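Local coordinates for protein transmembrane oligosaccharyl transferase (Archaeoglobus fulgidus, PDB 3WAJ) that is a membrane-embedded oligosaccharyl transferase of the STT3 family, with a large globular part following its transmembrane helices, at residues A[682-690]-A[761-772]; A[720-728]-A[739-749]. All blocks are in the same frame, centred on the assembly; numbering follows the deposited sequence.

Contact 1 (682-690 with 761-772) and contact 2 (720-728 with 739-749) are neighbours in the globular part of the chain, their centres about 14 Å apart. Contact 2 is nested in sequence inside the loop that contact 1 closes. Helix 740-755 serves both: one side packs on helix 717-732, and another meets the chain that leads into strand 771-776. Ser-768 OG lies 2.8 Å from Glu-744 OE1, and Ala-766 O lies 2.8 Å from Lys-748 NZ; both are probable hydrogen bonds. Neither contact supplies a ligand to the zinc ion, which is held by Asp-47, Asp-161 and His-163.

Contact 1. Residues A[682-690]-A[761-772]; sequences LHLFDGSGL and IPVKIAPSGYVK
Lys-772 reaches across from the start of strand 771-776 to the end of helix 678-684. Its NZ gives a hydrogen bond to His-683 O at 2.8 Å. That bond lies in the carbonyl plane, on a lone pair, with a C=O...N angle of 143°. NZ also forms a salt bridge with Asp-686 OD1, and the modelled 2.4 Å between the two atoms is doubtfully short. The other carboxylate oxygen, OD2, pairs with Arg-805. A third, weak bond goes from Lys-772 NZ to Ser-768 OG at 3.0 Å. Lys-772 CE passes over one face of the His-683 ring, 3.9 Å from the centroid, in a CH-pi contact. His-683 holds CG roughly anti to its N (chi1 -151°), which turns a ring face to Lys-772 CE. ND1 is hydrogen-bonded to Ser-610 OG. NE2 makes a weak, bent bond to Gly-769 O at 3.3 Å and lies 2.9 Å from water 1. This water donates to Ser-768 OG, itself hydrogen-bonded to Glu-744 OE1, and also reaches Gly-769 O. At the other end, the type I' turn from Phe-685 to Ser-688 sits on Ile-761 and Val-763. Phe-685 CD1 lies 3.6 Å from Ile-761 CG2. Ser-688 OG is hydrogen-bonded to Trp-810 N and Glu-808 O, and water 3 lies between it and Pro-762 O. The buried lysine charge is thus met mainly by a carboxylate and a carbonyl oxygen, which probably favours its protonated form.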
loop_
_atom_site.group_PDB
_atom_site.type_symbol
_atom_site.label_atom_id
_atom_site.label_comp_id
_atom_site.label_asym_id
_atom_site.label_seq_id
_atom_site.Cartn_x
_atom_site.Cartn_y
_atom_site.Cartn_z
ATOM N N LEU A 682 2.114 -24.891 6.551
ATOM C CA LEU A 682 2.966 -24.022 7.343
ATOM C C LEU A 682 2.208 -23.414 8.529
ATOM O O LEU A 682 2.562 -23.620 9.690
ATOM C CB LEU A 682 3.564 -22.916 6.457
ATOM C CG LEU A 682 4.713 -23.386 5.556
ATOM C CD1 LEU A 682 5.080 -22.332 4.493
ATOM C CD2 LEU A 682 5.934 -23.732 6.411
ATOM N N HIS A 683 1.149 -22.671 8.245
ATOM C CA HIS A 683 0.522 -21.934 9.316
ATOM C C HIS A 683 -0.451 -22.777 10.114
ATOM O O HIS A 683 -0.539 -22.616 11.334
ATOM C CB HIS A 683 -0.140 -20.646 8.831
ATOM C CG HIS A 683 -0.164 -19.578 9.873
ATOM N ND1 HIS A 683 0.644 -18.461 9.810
ATOM C CD2 HIS A 683 -0.874 -19.471 11.018
ATOM C CE1 HIS A 683 0.419 -17.708 10.876
ATOM N NE2 HIS A 683 -0.496 -18.299 11.625
ATOM N N LEU A 684 -1.179 -23.673 9.450
ATOM C CA LEU A 684 -2.218 -24.432 10.152
ATOM C C LEU A 684 -1.630 -25.672 10.814
ATOM O O LEU A 684 -1.885 -25.926 11.982
ATOM C CB LEU A 684 -3.388 -24.793 9.230
ATOM C CG LEU A 684 -4.665 -25.275 9.935
ATOM C CD1 LEU A 684 -5.879 -24.536 9.426
ATOM C CD2 LEU A 684 -4.866 -26.787 9.799
ATOM N N PHE A 685 -0.815 -26.423 10.080
ATOM C CA PHE A 685 -0.191 -27.624 10.637
ATOM C C PHE A 685 1.189 -27.370 11.264
ATOM O O PHE A 685 1.874 -28.322 11.655
ATOM C CB PHE A 685 -0.097 -28.731 9.565
ATOM C CG PHE A 685 -1.435 -29.167 9.019
ATOM C CD1 PHE A 685 -2.250 -30.034 9.739
ATOM C CD2 PHE A 685 -1.875 -28.713 7.793
ATOM C CE1 PHE A 685 -3.483 -30.438 9.237
ATOM C CE2 PHE A 685 -3.102 -29.110 7.287
ATOM C CZ PHE A 685 -3.907 -29.975 8.013
ATOM N N ASP A 686 1.592 -26.098 11.352
ATOM C CA ASP A 686 2.858 -25.726 11.988
ATOM C C ASP A 686 4.052 -26.379 11.310
ATOM O O ASP A 686 5.088 -26.622 11.924
ATOM C CB ASP A 686 2.817 -26.031 13.508
ATOM C CG ASP A 686 1.844 -25.111 14.263
ATOM O OD1 ASP A 686 1.855 -23.886 13.983
ATOM O OD2 ASP A 686 1.034 -25.620 15.083
ATOM N N GLY A 687 3.881 -26.668 10.030
ATOM C CA GLY A 687 4.944 -27.220 9.219
ATOM C C GLY A 687 5.022 -28.726 9.285
ATOM O O GLY A 687 5.969 -29.320 8.775
ATOM N N SER A 688 4.030 -29.356 9.903
ATOM C CA SER A 688 4.040 -30.816 10.026
ATOM C C SER A 688 3.903 -31.479 8.653
ATOM O O SER A 688 3.093 -31.049 7.825
ATOM C CB SER A 688 2.907 -31.277 10.954
ATOM O OG SER A 688 3.051 -32.641 11.292
ATOM N N GLY A 689 4.693 -32.520 8.400
ATOM C CA GLY A 689 4.612 -33.223 7.125
ATOM C C GLY A 689 5.718 -32.846 6.161
ATOM O O GLY A 689 6.120 -33.662 5.331
ATOM N N LEU A 690 6.213 -31.611 6.288
ATOM C CA LEU A 690 7.236 -31.049 5.392
ATOM C C LEU A 690 8.663 -31.510 5.716
ATOM O O LEU A 690 9.017 -31.701 6.888
ATOM C CB LEU A 690 7.178 -29.520 5.436
ATOM C CG LEU A 690 5.855 -28.895 5.027
ATOM C CD1 LEU A 690 5.854 -27.407 5.400
ATOM C CD2 LEU A 690 5.661 -29.075 3.528
ATOM N N ILE A 761 -2.181 -36.352 8.646
ATOM C CA ILE A 761 -1.504 -35.419 9.545
ATOM C C ILE A 761 -2.469 -34.878 10.606
ATOM O O ILE A 761 -3.470 -34.243 10.270
ATOM C CB ILE A 761 -0.920 -34.240 8.744
ATOM C CG1 ILE A 761 0.213 -34.719 7.828
ATOM C CG2 ILE A 761 -0.478 -33.110 9.668
ATOM C CD1 ILE A 761 1.452 -35.228 8.549
ATOM N N PRO A 762 -2.181 -35.131 11.897
ATOM C CA PRO A 762 -3.121 -34.628 12.916
ATOM C C PRO A 762 -2.806 -33.194 13.263
ATOM O O PRO A 762 -1.671 -32.770 13.031
ATOM C CB PRO A 762 -2.841 -35.520 14.129
ATOM C CG PRO A 762 -1.389 -35.902 13.970
ATOM C CD PRO A 762 -1.150 -36.016 12.475
ATOM N N VAL A 763 -3.787 -32.473 13.812
ATOM C CA VAL A 763 -3.596 -31.095 14.237
ATOM C C VAL A 763 -4.423 -30.833 15.501
ATOM O O VAL A 763 -5.580 -31.251 15.594
ATOM C CB VAL A 763 -3.997 -30.104 13.112
ATOM C CG1 VAL A 763 -5.473 -30.256 12.766
ATOM C CG2 VAL A 763 -3.680 -28.659 13.505
ATOM N N LYS A 764 -3.841 -30.156 16.486
ATOM C CA LYS A 764 -4.615 -29.851 17.683
ATOM C C LYS A 764 -5.544 -28.673 17.436
ATOM O O LYS A 764 -5.191 -27.725 16.717
ATOM C CB LYS A 764 -3.720 -29.615 18.907
ATOM C CG LYS A 764 -3.179 -30.904 19.480
ATOM C CD LYS A 764 -2.494 -30.713 20.827
ATOM C CE LYS A 764 -1.287 -29.790 20.731
ATOM N NZ LYS A 764 -0.377 -29.957 21.906
ATOM N N ILE A 765 -6.740 -28.750 18.018
ATOM C CA ILE A 765 -7.706 -27.662 17.921
ATOM C C ILE A 765 -7.332 -26.602 18.960
ATOM O O ILE A 765 -7.643 -26.737 20.142
ATOM C CB ILE A 765 -9.149 -28.184 18.059
ATOM C CG1 ILE A 765 -9.422 -29.152 16.907
ATOM C CG2 ILE A 765 -10.153 -27.023 18.051
ATOM C CD1 ILE A 765 -10.804 -29.702 16.883
ATOM N N ALA A 766 -6.624 -25.570 18.499
ATOM C CA ALA A 766 -6.020 -24.549 19.358
ATOM C C ALA A 766 -5.533 -23.377 18.523
ATOM O O ALA A 766 -5.174 -23.557 17.355
ATOM C CB ALA A 766 -4.855 -25.136 20.139
ATOM N N PRO A 767 -5.495 -22.172 19.124
ATOM C CA PRO A 767 -4.966 -21.050 18.353
ATOM C C PRO A 767 -3.436 -21.125 18.344
ATOM O O PRO A 767 -2.884 -22.079 18.877
ATOM C CB PRO A 767 -5.455 -19.824 19.136
ATOM C CG PRO A 767 -5.508 -20.283 20.565
ATOM C CD PRO A 767 -5.925 -21.769 20.481
ATOM N N SER A 768 -2.767 -20.144 17.748
ATOM C CA SER A 768 -1.317 -20.194 17.564
ATOM C C SER A 768 -0.838 -18.770 17.305
ATOM O O SER A 768 -1.650 -17.828 17.249
ATOM C CB SER A 768 -0.969 -21.083 16.380
ATOM O OG SER A 768 -1.328 -20.435 15.157
ATOM N N GLY A 769 0.469 -18.605 17.134
ATOM C CA GLY A 769 1.024 -17.275 16.948
ATOM C C GLY A 769 0.508 -16.596 15.688
ATOM O O GLY A 769 0.382 -17.228 14.613
ATOM N N TYR A 770 0.227 -15.301 15.819
ATOM C CA TYR A 770 -0.184 -14.456 14.692
ATOM C C TYR A 770 0.844 -14.527 13.557
ATOM O O TYR A 770 0.486 -14.680 12.385
ATOM C CB TYR A 770 -0.316 -13.009 15.170
ATOM C CG TYR A 770 -1.096 -12.086 14.256
ATOM C CD1 TYR A 770 -2.324 -11.577 14.648
ATOM C CD2 TYR A 770 -0.588 -11.683 13.017
ATOM C CE1 TYR A 770 -3.035 -10.707 13.832
ATOM C CE2 TYR A 770 -1.301 -10.818 12.195
ATOM C CZ TYR A 770 -2.525 -10.342 12.611
ATOM O OH TYR A 770 -3.248 -9.496 11.817
ATOM N N VAL A 771 2.120 -14.404 13.916
ATOM C CA VAL A 771 3.201 -14.455 12.937
ATOM C C VAL A 771 4.092 -15.654 13.216
ATOM O O VAL A 771 4.462 -15.892 14.361
ATOM C CB VAL A 771 4.057 -13.178 12.971
ATOM C CG1 VAL A 771 5.119 -13.224 11.869
ATOM C CG2 VAL A 771 3.186 -11.952 12.799
ATOM N N LYS A 772 4.422 -16.411 12.172
ATOM C CA LYS A 772 5.327 -17.555 12.297
ATOM C C LYS A 772 6.468 -17.456 11.290
ATOM O O LYS A 772 6.258 -17.055 10.150
ATOM C CB LYS A 772 4.572 -18.877 12.125
ATOM C CG LYS A 772 3.600 -19.170 13.246
ATOM C CD LYS A 772 2.753 -20.374 12.887
ATOM C CE LYS A 772 1.484 -20.422 13.713
ATOM N NZ LYS A 772 0.856 -21.752 13.585
HETATM O O HOH W 1 -2.245 -17.881 13.853
HETATM O O HOH W 2 0.037 -29.892 13.365
HETATM O O HOH W 3 0.837 -32.972 13.239
#

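Contact 2. Residues A[720-728]-A[739-749]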
loop_
_atom_site.group_PDB
_atom_site.type_symbol
_atom_site.label_atom_id
_atom_site.label_comp_id
_atom_site.label_asym_id
_atom_site.label_seq_id
_atom_site.Cartn_x
_atom_site.Cartn_y
_atom_site.Cartn_z
ATOM N N VAL A 720 -11.462 -24.760 24.114
ATOM C CA VAL A 720 -11.092 -23.884 23.007
ATOM C C VAL A 720 -12.206 -23.894 21.958
ATOM O O VAL A 720 -12.743 -22.840 21.598
ATOM C CB VAL A 720 -9.747 -24.278 22.358
ATOM C CG1 VAL A 720 -9.619 -23.641 20.975
ATOM C CG2 VAL A 720 -8.563 -23.870 23.255
ATOM N N LEU A 721 -12.578 -25.086 21.502
ATOM C CA LEU A 721 -13.613 -25.220 20.473
ATOM C C LEU A 721 -14.977 -24.642 20.886
ATOM O O LEU A 721 -15.604 -23.916 20.120
ATOM C CB LEU A 721 -13.768 -26.685 20.062
ATOM C CG LEU A 721 -14.883 -26.931 19.052
ATOM C CD1 LEU A 721 -14.548 -26.278 17.715
ATOM C CD2 LEU A 721 -15.174 -28.427 18.897
ATOM N N GLN A 722 -15.434 -24.940 22.096
ATOM C CA GLN A 722 -16.713 -24.393 22.551
ATOM C C GLN A 722 -16.705 -22.882 22.651
ATOM O O GLN A 722 -17.720 -22.236 22.415
ATOM C CB GLN A 722 -17.137 -25.012 23.894
ATOM C CG GLN A 722 -17.264 -26.529 23.863
ATOM C CD GLN A 722 -17.952 -27.052 22.595
ATOM O OE1 GLN A 722 -18.904 -26.442 22.069
ATOM N NE2 GLN A 722 -17.479 -28.196 22.112
ATOM N N THR A 723 -15.556 -22.323 23.022
ATOM C CA THR A 723 -15.376 -20.875 23.004
ATOM C C THR A 723 -15.489 -20.316 21.577
ATOM O O THR A 723 -16.244 -19.368 21.312
ATOM C CB THR A 723 -14.023 -20.497 23.600
ATOM O OG1 THR A 723 -13.993 -20.893 24.985
ATOM C CG2 THR A 723 -13.782 -18.995 23.475
ATOM N N ALA A 724 -14.747 -20.925 20.655
ATOM C CA ALA A 724 -14.752 -20.516 19.254
ATOM C C ALA A 724 -16.162 -20.561 18.618
ATOM O O ALA A 724 -16.622 -19.576 18.043
ATOM C CB ALA A 724 -13.772 -21.353 18.479
ATOM N N LEU A 725 -16.852 -21.692 18.725
ATOM C CA LEU A 725 -18.216 -21.790 18.189
ATOM C C LEU A 725 -19.159 -20.759 18.792
ATOM O O LEU A 725 -19.965 -20.160 18.089
ATOM C CB LEU A 725 -18.785 -23.186 18.405
ATOM C CG LEU A 725 -18.138 -24.267 17.557
ATOM C CD1 LEU A 725 -18.720 -25.625 17.916
ATOM C CD2 LEU A 725 -18.366 -23.953 16.078
ATOM N N TYR A 726 -19.060 -20.544 20.096
ATOM C CA TYR A 726 -19.888 -19.533 20.739
ATOM C C TYR A 726 -19.639 -18.156 20.134
ATOM O O TYR A 726 -20.585 -17.435 19.813
ATOM C CB TYR A 726 -19.618 -19.497 22.248
ATOM C CG TYR A 726 -20.529 -18.555 22.987
ATOM C CD1 TYR A 726 -21.774 -18.970 23.427
ATOM C CD2 TYR A 726 -20.151 -17.244 23.240
ATOM C CE1 TYR A 726 -22.619 -18.107 24.123
ATOM C CE2 TYR A 726 -20.991 -16.375 23.928
ATOM C CZ TYR A 726 -22.220 -16.816 24.366
ATOM O OH TYR A 726 -23.056 -15.957 25.045
ATOM N N GLU A 727 -18.368 -17.785 19.989
ATOM C CA GLU A 727 -18.025 -16.500 19.370
ATOM C C GLU A 727 -18.613 -16.414 17.966
ATOM O O GLU A 727 -19.151 -15.379 17.560
ATOM C CB GLU A 727 -16.504 -16.316 19.290
ATOM C CG GLU A 727 -16.068 -14.952 18.748
ATOM C CD GLU A 727 -14.657 -14.955 18.139
ATOM O OE1 GLU A 727 -14.555 -14.808 16.898
ATOM O OE2 GLU A 727 -13.656 -15.094 18.895
ATOM N N ALA A 728 -18.530 -17.518 17.231
ATOM C CA ALA A 728 -18.946 -17.507 15.826
ATOM C C ALA A 728 -20.455 -17.262 15.717
ATOM O O ALA A 728 -20.905 -16.378 14.989
ATOM C CB ALA A 728 -18.544 -18.809 15.133
ATOM N N THR A 739 -13.461 -13.578 14.607
ATOM C CA THR A 739 -12.084 -13.082 14.647
ATOM C C THR A 739 -11.166 -14.130 14.037
ATOM O O THR A 739 -11.462 -15.330 14.090
ATOM C CB THR A 739 -11.612 -12.779 16.082
ATOM O OG1 THR A 739 -11.651 -13.985 16.850
ATOM C CG2 THR A 739 -12.485 -11.702 16.746
ATOM N N MET A 740 -10.044 -13.685 13.487
ATOM C CA MET A 740 -9.183 -14.582 12.716
ATOM C C MET A 740 -8.646 -15.781 13.502
ATOM O O MET A 740 -8.554 -16.887 12.967
ATOM C CB MET A 740 -8.058 -13.794 12.046
ATOM C CG MET A 740 -8.555 -13.021 10.834
ATOM S SD MET A 740 -7.323 -11.942 10.083
ATOM C CE MET A 740 -6.956 -10.893 11.511
ATOM N N GLY A 741 -8.305 -15.563 14.768
ATOM C CA GLY A 741 -7.918 -16.655 15.650
ATOM C C GLY A 741 -8.995 -17.724 15.765
ATOM O O GLY A 741 -8.719 -18.937 15.736
ATOM N N THR A 742 -10.236 -17.279 15.882
ATOM C CA THR A 742 -11.357 -18.209 15.897
ATOM C C THR A 742 -11.504 -18.891 14.529
ATOM O O THR A 742 -11.795 -20.099 14.438
ATOM C CB THR A 742 -12.642 -17.500 16.305
ATOM O OG1 THR A 742 -12.498 -17.037 17.653
ATOM C CG2 THR A 742 -13.832 -18.435 16.205
ATOM N N GLN A 743 -11.278 -18.141 13.463
ATOM C CA GLN A 743 -11.367 -18.742 12.131
ATOM C C GLN A 743 -10.392 -19.886 11.987
ATOM O O GLN A 743 -10.725 -20.922 11.416
ATOM C CB GLN A 743 -11.124 -17.700 11.049
ATOM C CG GLN A 743 -12.132 -16.585 11.049
ATOM C CD GLN A 743 -11.963 -15.705 9.846
ATOM O OE1 GLN A 743 -11.321 -16.103 8.879
ATOM N NE2 GLN A 743 -12.524 -14.497 9.893
ATOM N N GLU A 744 -9.181 -19.694 12.500
ATOM C CA GLU A 744 -8.158 -20.739 12.429
ATOM C C GLU A 744 -8.596 -21.973 13.246
ATOM O O GLU A 744 -8.456 -23.119 12.793
ATOM C CB GLU A 744 -6.817 -20.200 12.940
ATOM C CG GLU A 744 -5.824 -21.287 13.335
ATOM C CD GLU A 744 -4.503 -20.714 13.851
ATOM O OE1 GLU A 744 -3.962 -21.236 14.856
ATOM O OE2 GLU A 744 -3.998 -19.741 13.240
ATOM N N VAL A 745 -9.131 -21.725 14.445
ATOM C CA VAL A 745 -9.672 -22.801 15.276
ATOM C C VAL A 745 -10.734 -23.564 14.495
ATOM O O VAL A 745 -10.710 -24.787 14.444
ATOM C CB VAL A 745 -10.245 -22.286 16.630
ATOM C CG1 VAL A 745 -11.027 -23.371 17.314
ATOM C CG2 VAL A 745 -9.109 -21.821 17.551
ATOM N N LEU A 746 -11.645 -22.842 13.855
ATOM C CA LEU A 746 -12.677 -23.502 13.067
ATOM C C LEU A 746 -12.115 -24.256 11.839
ATOM O O LEU A 746 -12.573 -25.357 11.512
ATOM C CB LEU A 746 -13.772 -22.507 12.680
ATOM C CG LEU A 746 -14.547 -21.937 13.875
ATOM C CD1 LEU A 746 -15.644 -20.957 13.425
ATOM C CD2 LEU A 746 -15.137 -23.069 14.707
ATOM N N TYR A 747 -11.130 -23.670 11.167
ATOM C CA TYR A 747 -10.464 -24.331 10.048
ATOM C C TYR A 747 -9.924 -25.681 10.491
ATOM O O TYR A 747 -10.080 -26.682 9.787
ATOM C CB TYR A 747 -9.272 -23.499 9.582
ATOM C CG TYR A 747 -9.594 -22.366 8.657
ATOM C CD1 TYR A 747 -10.887 -21.896 8.519
ATOM C CD2 TYR A 747 -8.599 -21.780 7.895
ATOM C CE1 TYR A 747 -11.178 -20.856 7.646
ATOM C CE2 TYR A 747 -8.878 -20.744 7.013
ATOM C CZ TYR A 747 -10.167 -20.284 6.895
ATOM O OH TYR A 747 -10.442 -19.237 6.034
ATOM N N LYS A 748 -9.267 -25.689 11.655
ATOM C CA LYS A 748 -8.678 -26.907 12.211
ATOM C C LYS A 748 -9.746 -27.911 12.579
ATOM O O LYS A 748 -9.602 -29.112 12.327
ATOM C CB LYS A 748 -7.838 -26.584 13.455
ATOM C CG LYS A 748 -6.608 -25.792 13.144
ATOM C CD LYS A 748 -5.791 -25.474 14.392
ATOM C CE LYS A 748 -4.463 -24.849 13.963
ATOM N NZ LYS A 748 -3.749 -24.154 15.055
ATOM N N TYR A 749 -10.812 -27.415 13.197
ATOM C CA TYR A 749 -11.973 -28.253 13.527
ATOM C C TYR A 749 -12.547 -28.910 12.269
ATOM O O TYR A 749 -12.702 -30.128 12.228
ATOM C CB TYR A 749 -13.041 -27.422 14.239
ATOM C CG TYR A 749 -14.347 -28.155 14.477
ATOM C CD1 TYR A 749 -14.418 -29.247 15.347
ATOM C CD2 TYR A 749 -15.522 -27.723 13.863
ATOM C CE1 TYR A 749 -15.620 -29.907 15.568
ATOM C CE2 TYR A 749 -16.729 -28.366 14.074
ATOM C CZ TYR A 749 -16.780 -29.459 14.926
ATOM O OH TYR A 749 -17.994 -30.077 15.131
#
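Glu-727 of helix 717-732 meets Thr-739 and Thr-742 at the N-terminal turn of helix 740-755. The two successive helices form a helix-loop-helix unit. The axes of the two short helical segments come within 9.4 Å, with 118° between their N-to-C directions, so the helices cross steeply. The extended Glu-727 chain, CG anti to the backbone N (chi1 -176°), runs in from the direction opposite to the Thr-742 side chain but about square to that of Thr-739. Thr-739, the N-cap residue, sends its backbone N-H to Glu-727 OE1 at 2.8 Å, nearly along the C-O direction. Thr-742 OG1 donates to Glu-727 OE2 at 2.6 Å from well above the carboxylate plane. Tyr-708 OH is also hydrogen-bonded to OE2, and Trp-705 NE1 to the same Thr-742 hydroxyl. The helix dipole would probably stabilise a carboxylate here. Toward the C-terminal side of segment 739-749 the interface is apolar. Ala-724 CB lies 3.6 Å from Val-745 CG1 and 3.7 Å from Thr-742 CG2. Val-720 extends this patch, its CG1 lying obliquely across both methyl groups of Val-745. Leu-746 meets Leu-725 obliquely, while its CD1 turns to Ala-728 CB. At the far end Leu-721 crosses Tyr-749 at about a right angle. Leu-721 CD2 touches Tyr-749 CE1, and Leu-721 CD1 sits over one ring face, offset toward the rim and 3.7 Å from Tyr-749 CG.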